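PDB 4QVS: S-layer domain-containing protein from Ruminiclostridium thermocellum ATCC 27405, which is of unknown function, but its concanavalin A-like lectin/glucanase fold family and S-layer name suggest a carbohydrate-related role at the cell surface. Local coordinates for residues D12-V15 against E21-D24; F90-S93 against N97-M100; R101-A104 against I110-A113. All coordinates share one frame; numbering follows the deposited sequence.

Contact 1 (D12-V15 against E21-D24). With NA (sodium ion), chain C.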
loop_
_atom_site.group_PDB
_atom_site.type_symbol
_atom_site.label_atom_id
_atom_site.label_comp_id
_atom_site.label_asym_id
_atom_site.label_seq_id
_atom_site.Cartn_x
_atom_site.Cartn_y
_atom_site.Cartn_z
ATOM N N ASP A 12 -29.740 4.372 2.968
ATOM C CA ASP A 12 -30.215 4.931 4.242
ATOM C C ASP A 12 -31.541 4.376 4.732
ATOM O O ASP A 12 -31.744 4.262 5.932
ATOM C CB ASP A 12 -30.311 6.458 4.161
ATOM C CG ASP A 12 -28.938 7.115 4.074
ATOM O OD1 ASP A 12 -27.945 6.480 4.507
ATOM O OD2 ASP A 12 -28.846 8.234 3.550
ATOM N N GLU A 13 -32.431 3.997 3.825
ATOM C CA GLU A 13 -33.749 3.570 4.233
ATOM C C GLU A 13 -34.443 2.845 3.101
ATOM O O GLU A 13 -34.458 3.333 1.977
ATOM C CB GLU A 13 -34.552 4.816 4.577
ATOM C CG GLU A 13 -35.860 4.540 5.284
ATOM C CD GLU A 13 -36.537 5.833 5.679
ATOM O OE1 GLU A 13 -36.766 6.662 4.774
ATOM O OE2 GLU A 13 -36.830 6.033 6.883
ATOM N N ALA A 14 -35.029 1.693 3.413
ATOM C CA ALA A 14 -35.722 0.870 2.429
ATOM C C ALA A 14 -36.862 1.645 1.811
ATOM O O ALA A 14 -37.466 2.509 2.459
ATOM C CB ALA A 14 -36.254 -0.404 3.071
ATOM N N VAL A 15 -37.153 1.367 0.547
ATOM C CA VAL A 15 -38.290 2.033 -0.044
ATOM C C VAL A 15 -39.593 1.518 0.579
ATOM O O VAL A 15 -39.719 0.358 0.983
ATOM C CB VAL A 15 -38.363 1.872 -1.560
ATOM C CG1 VAL A 15 -37.155 2.515 -2.223
ATOM C CG2 VAL A 15 -38.523 0.416 -1.930
ATOM N N GLU A 21 -35.319 -2.973 -0.265
ATOM C CA GLU A 21 -35.029 -2.259 -1.493
ATOM C C GLU A 21 -34.538 -0.849 -1.219
ATOM O O GLU A 21 -35.048 -0.164 -0.354
ATOM C CB GLU A 21 -36.221 -2.266 -2.434
ATOM C CG GLU A 21 -36.508 -3.668 -2.933
ATOM C CD GLU A 21 -37.669 -3.740 -3.892
ATOM O OE1 GLU A 21 -37.764 -2.917 -4.825
ATOM O OE2 GLU A 21 -38.473 -4.648 -3.705
ATOM N N PHE A 22 -33.528 -0.458 -1.977
ATOM C CA PHE A 22 -32.869 0.832 -1.834
ATOM C C PHE A 22 -32.745 1.527 -3.187
ATOM O O PHE A 22 -32.210 0.984 -4.166
ATOM C CB PHE A 22 -31.526 0.621 -1.156
ATOM C CG PHE A 22 -31.663 0.090 0.238
ATOM C CD1 PHE A 22 -31.883 0.953 1.302
ATOM C CD2 PHE A 22 -31.639 -1.276 0.478
ATOM C CE1 PHE A 22 -32.055 0.464 2.589
ATOM C CE2 PHE A 22 -31.823 -1.775 1.766
ATOM C CZ PHE A 22 -32.015 -0.913 2.825
ATOM N N LYS A 23 -33.271 2.736 -3.241
ATOM C CA LYS A 23 -33.341 3.458 -4.504
ATOM C C LYS A 23 -32.043 4.077 -4.926
ATOM O O LYS A 23 -31.107 4.280 -4.114
ATOM C CB LYS A 23 -34.380 4.586 -4.418
ATOM C CG LYS A 23 -33.937 5.744 -3.537
ATOM C CD LYS A 23 -34.904 6.904 -3.587
ATOM C CE LYS A 23 -34.417 7.993 -2.635
ATOM N NZ LYS A 23 -35.231 9.230 -2.739
ATOM N N ASP A 24 -31.997 4.333 -6.227
ATOM C CA ASP A 24 -30.953 5.092 -6.857
ATOM C C ASP A 24 -31.341 6.576 -6.706
ATOM O O ASP A 24 -32.277 7.023 -7.330
ATOM C CB ASP A 24 -30.929 4.779 -8.336
ATOM C CG ASP A 24 -30.075 5.734 -9.097
ATOM O OD1 ASP A 24 -29.255 6.420 -8.457
ATOM O OD2 ASP A 24 -30.221 5.796 -10.325
HETATM NA NA NA C . -25.639 5.920 3.733
HETATM O O HOH W 1 -34.163 3.730 -0.604
HETATM O O HOH W 2 -25.406 7.576 2.596
#

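Contact 2 (F90-S93 against N97-M100)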
loop_
_atom_site.group_PDB
_atom_site.type_symbol
_atom_site.label_atom_id
_atom_site.label_comp_id
_atom_site.label_asym_id
_atom_site.label_seq_id
_atom_site.Cartn_x
_atom_site.Cartn_y
_atom_site.Cartn_z
ATOM N N PHE A 90 -19.583 -7.178 -12.063
ATOM C CA PHE A 90 -20.498 -6.855 -13.104
ATOM C C PHE A 90 -20.085 -7.808 -14.201
ATOM O O PHE A 90 -18.940 -7.804 -14.669
ATOM C CB PHE A 90 -20.400 -5.407 -13.559
ATOM C CG PHE A 90 -20.736 -4.414 -12.473
ATOM C CD1 PHE A 90 -22.038 -4.038 -12.226
ATOM C CD2 PHE A 90 -19.729 -3.877 -11.685
ATOM C CE1 PHE A 90 -22.335 -3.115 -11.218
ATOM C CE2 PHE A 90 -20.016 -2.949 -10.680
ATOM C CZ PHE A 90 -21.317 -2.575 -10.444
ATOM N N PHE A 91 -21.028 -8.641 -14.611
ATOM C CA PHE A 91 -20.711 -9.737 -15.529
ATOM C C PHE A 91 -21.834 -9.985 -16.557
ATOM O O PHE A 91 -22.980 -9.674 -16.316
ATOM C CB PHE A 91 -20.451 -11.001 -14.679
ATOM C CG PHE A 91 -21.618 -11.412 -13.783
ATOM C CD1 PHE A 91 -21.831 -10.802 -12.559
ATOM C CD2 PHE A 91 -22.479 -12.440 -14.168
ATOM C CE1 PHE A 91 -22.883 -11.167 -11.751
ATOM C CE2 PHE A 91 -23.553 -12.817 -13.366
ATOM C CZ PHE A 91 -23.756 -12.192 -12.152
ATOM N N ASP A 92 -21.445 -10.490 -17.717
ATOM C CA ASP A 92 -22.346 -10.814 -18.830
ATOM C C ASP A 92 -23.367 -11.822 -18.342
ATOM O O ASP A 92 -22.987 -12.824 -17.741
ATOM C CB ASP A 92 -21.503 -11.426 -19.976
ATOM C CG ASP A 92 -22.347 -11.979 -21.150
ATOM O OD1 ASP A 92 -23.461 -11.519 -21.385
ATOM O OD2 ASP A 92 -21.885 -12.892 -21.846
ATOM N N SER A 93 -24.652 -11.549 -18.552
ATOM C CA SER A 93 -25.681 -12.514 -18.173
ATOM C C SER A 93 -25.636 -13.775 -19.105
ATOM O O SER A 93 -26.080 -14.858 -18.723
ATOM C CB SER A 93 -27.079 -11.870 -18.194
ATOM O OG SER A 93 -27.498 -11.535 -19.518
ATOM N N ASN A 97 -17.495 -15.763 -18.546
ATOM C CA ASN A 97 -16.084 -15.402 -18.792
ATOM C C ASN A 97 -15.853 -13.982 -19.336
ATOM O O ASN A 97 -14.787 -13.668 -19.853
ATOM C CB ASN A 97 -15.457 -16.477 -19.717
ATOM C CG ASN A 97 -16.096 -16.515 -21.107
ATOM O OD1 ASN A 97 -17.256 -16.145 -21.311
ATOM N ND2 ASN A 97 -15.334 -16.956 -22.060
ATOM N N LYS A 98 -16.879 -13.143 -19.178
ATOM C CA LYS A 98 -16.932 -11.774 -19.634
ATOM C C LYS A 98 -17.423 -10.962 -18.437
ATOM O O LYS A 98 -18.619 -10.965 -18.104
ATOM C CB LYS A 98 -17.898 -11.620 -20.798
ATOM C CG LYS A 98 -17.372 -12.102 -22.143
ATOM C CD LYS A 98 -18.288 -11.611 -23.272
ATOM C CE LYS A 98 -17.845 -12.076 -24.646
ATOM N NZ LYS A 98 -17.946 -13.550 -24.810
ATOM N N TYR A 99 -16.506 -10.269 -17.782
ATOM C CA TYR A 99 -16.872 -9.583 -16.552
ATOM C C TYR A 99 -15.795 -8.618 -16.098
ATOM O O TYR A 99 -14.697 -8.624 -16.658
ATOM C CB TYR A 99 -17.055 -10.623 -15.424
ATOM C CG TYR A 99 -15.819 -11.471 -15.047
ATOM C CD1 TYR A 99 -14.873 -11.016 -14.104
ATOM C CD2 TYR A 99 -15.635 -12.741 -15.583
ATOM C CE1 TYR A 99 -13.773 -11.787 -13.759
ATOM C CE2 TYR A 99 -14.558 -13.527 -15.248
ATOM C CZ TYR A 99 -13.627 -13.048 -14.332
ATOM O OH TYR A 99 -12.581 -13.849 -14.008
HETATM N N MSE A 100 -16.137 -7.809 -15.085
HETATM C CA MSE A 100 -15.158 -6.943 -14.423
HETATM C C MSE A 100 -15.531 -7.056 -12.973
HETATM O O MSE A 100 -16.702 -7.090 -12.623
HETATM C CB MSE A 100 -14.995 -5.582 -15.077
HETATM C CG MSE A 100 -16.042 -4.583 -14.638
HETATM SE SE MSE A 100 -16.111 -3.131 -15.955
HETATM C CE MSE A 100 -17.328 -2.339 -14.703
#

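Contact 3 (R101-A104 against I110-A113)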
loop_
_atom_site.group_PDB
_atom_site.type_symbol
_atom_site.label_atom_id
_atom_site.label_comp_id
_atom_site.label_asym_id
_atom_site.label_seq_id
_atom_site.Cartn_x
_atom_site.Cartn_y
_atom_site.Cartn_z
ATOM N N ARG A 101 -14.516 -7.196 -12.127
ATOM C CA ARG A 101 -14.701 -7.485 -10.734
ATOM C C ARG A 101 -13.626 -6.822 -9.825
ATOM O O ARG A 101 -12.443 -6.906 -10.119
ATOM C CB ARG A 101 -14.548 -8.973 -10.644
ATOM C CG ARG A 101 -14.792 -9.594 -9.298
ATOM C CD ARG A 101 -14.927 -11.103 -9.455
ATOM N NE ARG A 101 -13.711 -11.749 -9.992
ATOM C CZ ARG A 101 -13.497 -13.064 -9.976
ATOM N NH1 ARG A 101 -14.403 -13.883 -9.480
ATOM N NH2 ARG A 101 -12.362 -13.576 -10.470
ATOM N N LEU A 102 -14.039 -6.214 -8.730
ATOM C CA LEU A 102 -13.063 -5.565 -7.821
ATOM C C LEU A 102 -13.010 -6.498 -6.651
ATOM O O LEU A 102 -14.054 -6.920 -6.159
ATOM C CB LEU A 102 -13.484 -4.175 -7.356
ATOM C CG LEU A 102 -12.504 -3.477 -6.373
ATOM C CD1 LEU A 102 -11.258 -3.005 -7.071
ATOM C CD2 LEU A 102 -13.184 -2.291 -5.732
ATOM N N THR A 103 -11.797 -6.855 -6.220
ATOM C CA THR A 103 -11.647 -7.755 -5.131
ATOM C C THR A 103 -10.673 -7.233 -4.048
ATOM O O THR A 103 -9.758 -6.440 -4.323
ATOM C CB THR A 103 -11.104 -9.070 -5.640
ATOM O OG1 THR A 103 -9.898 -8.820 -6.338
ATOM C CG2 THR A 103 -12.106 -9.750 -6.657
ATOM N N ALA A 104 -10.943 -7.683 -2.832
ATOM C CA ALA A 104 -10.063 -7.544 -1.701
ATOM C C ALA A 104 -9.091 -8.714 -1.825
ATOM O O ALA A 104 -9.485 -9.819 -2.251
ATOM C CB ALA A 104 -10.854 -7.641 -0.412
ATOM N N ILE A 110 -6.200 -4.400 -2.900
ATOM C CA ILE A 110 -7.411 -4.556 -3.702
ATOM C C ILE A 110 -6.968 -4.760 -5.136
ATOM O O ILE A 110 -5.889 -4.307 -5.529
ATOM C CB ILE A 110 -8.397 -3.354 -3.642
ATOM C CG1 ILE A 110 -7.750 -2.066 -4.127
ATOM C CG2 ILE A 110 -8.950 -3.184 -2.244
ATOM C CD1 ILE A 110 -8.610 -0.813 -4.001
ATOM N N LYS A 111 -7.790 -5.470 -5.893
ATOM C CA LYS A 111 -7.500 -5.739 -7.285
ATOM C C LYS A 111 -8.730 -5.549 -8.137
ATOM O O LYS A 111 -9.836 -5.949 -7.780
ATOM C CB LYS A 111 -7.049 -7.178 -7.470
ATOM C CG LYS A 111 -6.656 -7.509 -8.903
ATOM C CD LYS A 111 -5.973 -8.857 -8.988
ATOM C CE LYS A 111 -7.009 -9.966 -8.818
ATOM N NZ LYS A 111 -6.387 -11.278 -8.503
ATOM N N PHE A 112 -8.507 -4.960 -9.289
ATOM C CA PHE A 112 -9.549 -4.773 -10.235
ATOM C C PHE A 112 -9.136 -5.592 -11.430
ATOM O O PHE A 112 -7.992 -5.601 -11.811
ATOM C CB PHE A 112 -9.714 -3.305 -10.567
ATOM C CG PHE A 112 -10.733 -3.054 -11.582
ATOM C CD1 PHE A 112 -12.070 -3.347 -11.311
ATOM C CD2 PHE A 112 -10.385 -2.564 -12.811
ATOM C CE1 PHE A 112 -13.049 -3.148 -12.267
ATOM C CE2 PHE A 112 -11.364 -2.363 -13.785
ATOM C CZ PHE A 112 -12.702 -2.660 -13.507
ATOM N N ALA A 113 -10.086 -6.312 -11.979
ATOM C CA ALA A 113 -9.863 -7.213 -13.122
ATOM C C ALA A 113 -10.975 -7.063 -14.129
ATOM O O ALA A 113 -12.118 -6.853 -13.741
ATOM C CB ALA A 113 -9.814 -8.652 -12.666
#

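Contact 1 (D12-V15 against E21-D24)
Val-15 and Ala-14 meet Glu-21 and Phe-22 in a surface contact between the loop that follows strand 7-9 and the short strand 21-22. One backbone bond joins the two directly: Val-15 N donates to Glu-21 O at 2.8 Å, bent to 153° at the hydrogen. The same carbonyl oxygen also receives the CA-H of Ala-14, whose CA lies 3.0 Å from Glu-21 O, so two neighbouring residues share one acceptor. A second, water-mediated link runs through a water that donates to Glu-13 O and accepts from Lys-23 N.

Phe-22 starts out pointing away from the loop, yet its ring returns to it: CG stands anti to the carbonyl carbon (chi1 -64°), and CE1 reaches Ala-14 N at 3.3 Å. Ala-14 CA sits above the ring off-centre, a CH-pi contact 4.2 Å from the centroid. Val-15 CG2 also touches Glu-21 CB at 3.6 Å, the two side chains crossing obliquely; the carboxylate of Glu-21 is bonded farther off, to Asn-31.

Early in the loop, Asp-12 OD1 binds the sodium ion at 2.5 Å. Met-10, Asn-45 and Asn-47 contribute backbone oxygens, and Asp-202 of the second subunit adds a carboxylate oxygen. The arrangement is that of a loop pinned to an edge strand beside an intersubunit metal site.

Contact 2 (F90-S93 against N97-M100)
Phe-91 and Tyr-99, whose CB atoms meet at 3.5 Å across a non-hydrogen-bonded pair, both place CG between the backbone N and the carbonyl carbon (chi1 58° and 61°), and the rings lead away from the opposite strand. The two CB atoms thus make the side-chain contact of this pair, and the aromatic ends serve other partners. Both rings meet His-183 of the second subunit, stacked against Phe-91 and edge-to-face with Tyr-99, whose hydroxyl is hydrogen-bonded to Glu-122.

The sheet face of Phe-90 and Met-100 is filled differently. Met-100, a selenomethionine, extends beyond CG and swings its end back across the strand, so that CE comes obliquely to Phe-90 CD2 at 4.2 Å. Alongside, the backbones form a hydrogen-bonded pair: Phe-90 N reaches Met-100 O at 2.9 Å, nearly straight, and Met-100 N returns to Phe-90 O at 2.8 Å.

One step nearer the turn, Asp-92 N donates to Lys-98 O at 2.9 Å, again almost linear (179°). Here the side chains lie side by side and point the same way, with Asp-92 CB 3.7 Å from Lys-98 CB. The charged ends stay apart, Asp-92 OD2 5.0 Å from Lys-98 NZ; the carboxylate is bonded within the connecting loop, OD1 to Gly-94 N and OD2 to Ser-95 OG. Phe-90 and Phe-91 also pair in an antiparallel ladder with a strand of the second subunit. The whole is the turn end of an antiparallel beta hairpin in a sheet that continues across a dimer interface.

Contact 3 (R101-A104 against I110-A113)
Arg-101, inside strand 99-104, pairs with Ala-113 in a hydrogen-bonded antiparallel pair. Its N donates to Ala-113 O at 2.9 Å, and its O accepts from Ala-113 N over a longer 3.1 Å, with the donor tilted 26° from the carbonyl plane. The guanidinium group takes no part in this pairing. It is engaged beyond the hairpin, NH2 in a salt bridge with Glu-122, and NH1 in another with Asp-190 of the second subunit.

Leu-102 lies on the opposite face of the sheet, in a non-hydrogen-bonded pair with Phe-112. With CG anti to the backbone N (chi1 179°), the side chain leans over the neighbouring strand. Its CD1 rests 3.3 Å from Lys-111 O and meets Phe-112 CB at 3.8 Å, while Leu-102 CA stands at the edge of the Phe-112 ring, near its plane.

Thr-103 returns to the face of Arg-101 and pairs with Lys-111 through two short bonds, Thr-103 N to Lys-111 O and Lys-111 N to Thr-103 O, both 2.7 Å. The two side chains run alongside each other in the same direction, and Thr-103 OG1 packs 3.5 Å from Lys-111 CB. OG1 is also hydrogen-bonded to Glu-105, and Lys-111 NZ to the hydroxyl of Tyr-192 of the second subunit.

Ala-104 closes the strand opposite Ile-110, a non-hydrogen-bonded pair whose CA atoms stand 4.5 Å apart. Chemically the hairpin is two-sided: Leu-102, Ala-104, Ile-110 and Phe-112 make one face apolar, while Arg-101, Thr-103 and Lys-111, with Ala-113 among them, make the other mostly polar. Both faces meet the second subunit, the polar one by a salt bridge and hydrogen bonds, the other by apolar packing, which implies a sheet built into the dimer interface on either side.

How the contacts relate
Contacts 2 and 3 are buried and share strand 99-104, which pairs with strand 85-91 in one and with strand 110-115 in the other, making three neighbours of a single antiparallel sheet. They touch where Met-100 packs on Phe-112 and Ala-113. Contact 1 lies at the surface, its centre about 25 Å from that of contact 2. The chemistry follows these places: regular ladders hold the sheet contacts, whereas the loop has one direct backbone bond, one water bridge and the packing of a single aromatic ring. All three nevertheless reach the second subunit, contact 1 through shared sodium, contact 2 through aromatic rings and strand pairing, contact 3 through charged and polar groups on one face and apolar packing on the other.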